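Local coordinates for DUF2790 domain-containing protein (Pseudomonas aeruginosa, PDB 4F98), which is of unknown function but belongs to the DUF2790 family and is probably exported from the cytoplasm, at residues V45-H50 and H55-L60. Sequence-based numbering, arbitrary orientation.
Sequences VVYEDH and HKIRFL
The imidazole of His55 lies nearly parallel to the phenol of Tyr47, planes 17° apart but displaced, with little of one ring above the other. Tyr47 OH sits over the rim of one imidazole face, while His55 CB covers one face of the phenol, 3.8 Å from the ring centroid in a CH-pi contact. Tyr47 gets there because CG lies between its backbone N and carbonyl carbon (chi1 75°), which swings the ring across toward the neighbouring strand. At the imidazole edge, NE2, which comes in from above the carboxylate plane of Asp49, gives a nearly straight hydrogen bond (172°) to Asp49 OD2, 2.7 Å away. With ND1 bonded to Glu15, both ring nitrogens are held and the imidazole's rotation is fixed; the two carboxylates would probably favour a protonated ring. Asp49 OD1 reaches forward to the backbone N of Glu53, so one carboxylate oxygen serves the turn and the other the histidine. Farther along the same face, Val45 CG2 meets the edge of the Phe59 ring, 3.8 Å from CZ, and Val45 CB packs on Ile57 CG1. Beta-branched Val45 and Ile57 favour extended backbone and, with the aromatics Tyr47 and Phe59, offer apolar surface to Trp62 of the second subunit. Paired backbone hydrogen bonds join Val45 to Ile57 and Tyr47 to His55, flanking the non-hydrogen-bonded pair Val46 and Lys56: the pattern of an antiparallel beta hairpin, here strands 40-48 and 54-62.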
loop_
_atom_site.group_PDB
_atom_site.type_symbol
_atom_site.label_atom_id
_atom_site.label_comp_id
_atom_site.label_asym_id
_atom_site.label_seq_id
_atom_site.Cartn_x
_atom_site.Cartn_y
_atom_site.Cartn_z
ATOM N N VAL A 45 -9.446 0.747 -4.371
ATOM C CA VAL A 45 -9.425 2.187 -4.538
ATOM C C VAL A 45 -10.422 2.603 -5.615
ATOM O O VAL A 45 -10.513 1.957 -6.652
ATOM C CB VAL A 45 -8.008 2.702 -4.887
ATOM C CG1 VAL A 45 -8.036 4.185 -5.317
ATOM C CG2 VAL A 45 -7.060 2.480 -3.707
ATOM N N VAL A 46 -11.202 3.654 -5.341
ATOM C CA VAL A 46 -11.925 4.376 -6.379
ATOM C C VAL A 46 -11.308 5.761 -6.472
ATOM O O VAL A 46 -11.224 6.470 -5.473
ATOM C CB VAL A 46 -13.429 4.452 -6.137
ATOM C CG1 VAL A 46 -14.136 5.263 -7.261
ATOM C CG2 VAL A 46 -13.994 3.034 -5.976
ATOM N N TYR A 47 -10.866 6.135 -7.663
ATOM C CA TYR A 47 -10.280 7.453 -7.904
ATOM C C TYR A 47 -10.950 8.134 -9.100
ATOM O O TYR A 47 -11.524 7.484 -9.967
ATOM C CB TYR A 47 -8.732 7.370 -8.034
ATOM C CG TYR A 47 -8.218 6.818 -9.326
ATOM C CD1 TYR A 47 -8.009 7.649 -10.426
ATOM C CD2 TYR A 47 -7.957 5.457 -9.461
ATOM C CE1 TYR A 47 -7.559 7.135 -11.631
ATOM C CE2 TYR A 47 -7.491 4.933 -10.683
ATOM C CZ TYR A 47 -7.313 5.771 -11.759
ATOM O OH TYR A 47 -6.876 5.282 -12.959
ATOM N N GLU A 48 -10.813 9.453 -9.125
ATOM C CA GLU A 48 -11.320 10.337 -10.175
ATOM C C GLU A 48 -10.127 10.849 -10.954
ATOM O O GLU A 48 -9.154 11.316 -10.339
ATOM C CB GLU A 48 -12.064 11.507 -9.531
ATOM C CG GLU A 48 -12.587 12.563 -10.492
ATOM C CD GLU A 48 -12.984 13.851 -9.822
ATOM O OE1 GLU A 48 -12.730 14.032 -8.613
ATOM O OE2 GLU A 48 -13.566 14.706 -10.534
ATOM N N ASP A 49 -10.208 10.789 -12.278
ATOM C CA ASP A 49 -9.161 11.340 -13.126
ATOM C C ASP A 49 -9.441 12.807 -13.478
ATOM O O ASP A 49 -10.480 13.345 -13.122
ATOM C CB ASP A 49 -8.901 10.448 -14.351
ATOM C CG ASP A 49 -10.025 10.410 -15.358
ATOM O OD1 ASP A 49 -10.805 11.377 -15.487
ATOM O OD2 ASP A 49 -10.079 9.389 -16.088
ATOM N N HIS A 50 -8.512 13.459 -14.175
ATOM C CA HIS A 50 -8.685 14.889 -14.488
ATOM C C HIS A 50 -9.804 15.161 -15.499
ATOM O O HIS A 50 -10.331 16.277 -15.520
ATOM C CB HIS A 50 -7.342 15.565 -14.841
ATOM C CG HIS A 50 -6.477 15.821 -13.634
ATOM N ND1 HIS A 50 -5.493 14.949 -13.212
ATOM C CD2 HIS A 50 -6.490 16.832 -12.729
ATOM C CE1 HIS A 50 -4.920 15.427 -12.123
ATOM N NE2 HIS A 50 -5.507 16.566 -11.806
ATOM N N HIS A 55 -12.699 5.394 -11.582
ATOM C CA HIS A 55 -12.008 4.137 -11.830
ATOM C C HIS A 55 -11.922 3.342 -10.537
ATOM O O HIS A 55 -11.533 3.912 -9.507
ATOM C CB HIS A 55 -10.577 4.410 -12.304
ATOM C CG HIS A 55 -10.494 5.287 -13.515
ATOM N ND1 HIS A 55 -10.426 4.777 -14.789
ATOM C CD2 HIS A 55 -10.464 6.634 -13.651
ATOM C CE1 HIS A 55 -10.362 5.772 -15.662
ATOM N NE2 HIS A 55 -10.394 6.909 -14.995
ATOM N N LYS A 56 -12.329 2.080 -10.578
ATOM C CA LYS A 56 -12.190 1.153 -9.461
ATOM C C LYS A 56 -11.078 0.164 -9.769
ATOM O O LYS A 56 -11.105 -0.497 -10.815
ATOM C CB LYS A 56 -13.497 0.394 -9.230
ATOM C CG LYS A 56 -13.471 -0.669 -8.109
ATOM C CD LYS A 56 -14.784 -1.503 -8.065
ATOM C CE LYS A 56 -15.931 -0.764 -7.455
ATOM N NZ LYS A 56 -17.221 -1.433 -7.681
ATOM N N ILE A 57 -10.136 0.042 -8.843
ATOM C CA ILE A 57 -9.000 -0.889 -8.957
ATOM C C ILE A 57 -8.884 -1.669 -7.650
ATOM O O ILE A 57 -9.239 -1.158 -6.584
ATOM C CB ILE A 57 -7.696 -0.166 -9.328
ATOM C CG1 ILE A 57 -7.414 1.001 -8.375
ATOM C CG2 ILE A 57 -7.764 0.323 -10.792
ATOM C CD1 ILE A 57 -6.024 1.622 -8.516
ATOM N N ARG A 58 -8.461 -2.919 -7.742
ATOM C CA ARG A 58 -8.254 -3.748 -6.567
ATOM C C ARG A 58 -6.940 -4.498 -6.691
ATOM O O ARG A 58 -6.600 -5.023 -7.756
ATOM C CB ARG A 58 -9.433 -4.682 -6.302
ATOM C CG ARG A 58 -9.353 -5.420 -4.964
ATOM C CD ARG A 58 -10.596 -6.236 -4.628
ATOM N NE ARG A 58 -11.022 -7.067 -5.746
ATOM C CZ ARG A 58 -12.168 -6.909 -6.413
ATOM N NH1 ARG A 58 -13.044 -5.937 -6.090
ATOM N NH2 ARG A 58 -12.418 -7.725 -7.417
ATOM N N PHE A 59 -6.189 -4.502 -5.592
ATOM C CA PHE A 59 -4.800 -4.947 -5.619
ATOM C C PHE A 59 -4.389 -5.282 -4.178
ATOM O O PHE A 59 -5.271 -5.497 -3.330
ATOM C CB PHE A 59 -3.920 -3.879 -6.333
ATOM C CG PHE A 59 -4.049 -2.488 -5.762
ATOM C CD1 PHE A 59 -5.110 -1.666 -6.106
ATOM C CD2 PHE A 59 -3.081 -1.980 -4.916
ATOM C CE1 PHE A 59 -5.244 -0.398 -5.564
ATOM C CE2 PHE A 59 -3.195 -0.702 -4.385
ATOM C CZ PHE A 59 -4.290 0.099 -4.725
ATOM N N LEU A 60 -3.091 -5.359 -3.912
ATOM C CA LEU A 60 -2.572 -5.716 -2.592
ATOM C C LEU A 60 -1.722 -4.590 -2.053
ATOM O O LEU A 60 -1.072 -3.860 -2.811
ATOM C CB LEU A 60 -1.688 -6.966 -2.684
ATOM C CG LEU A 60 -2.371 -8.234 -3.179
ATOM C CD1 LEU A 60 -1.296 -9.291 -3.471
ATOM C CD2 LEU A 60 -3.430 -8.722 -2.175
#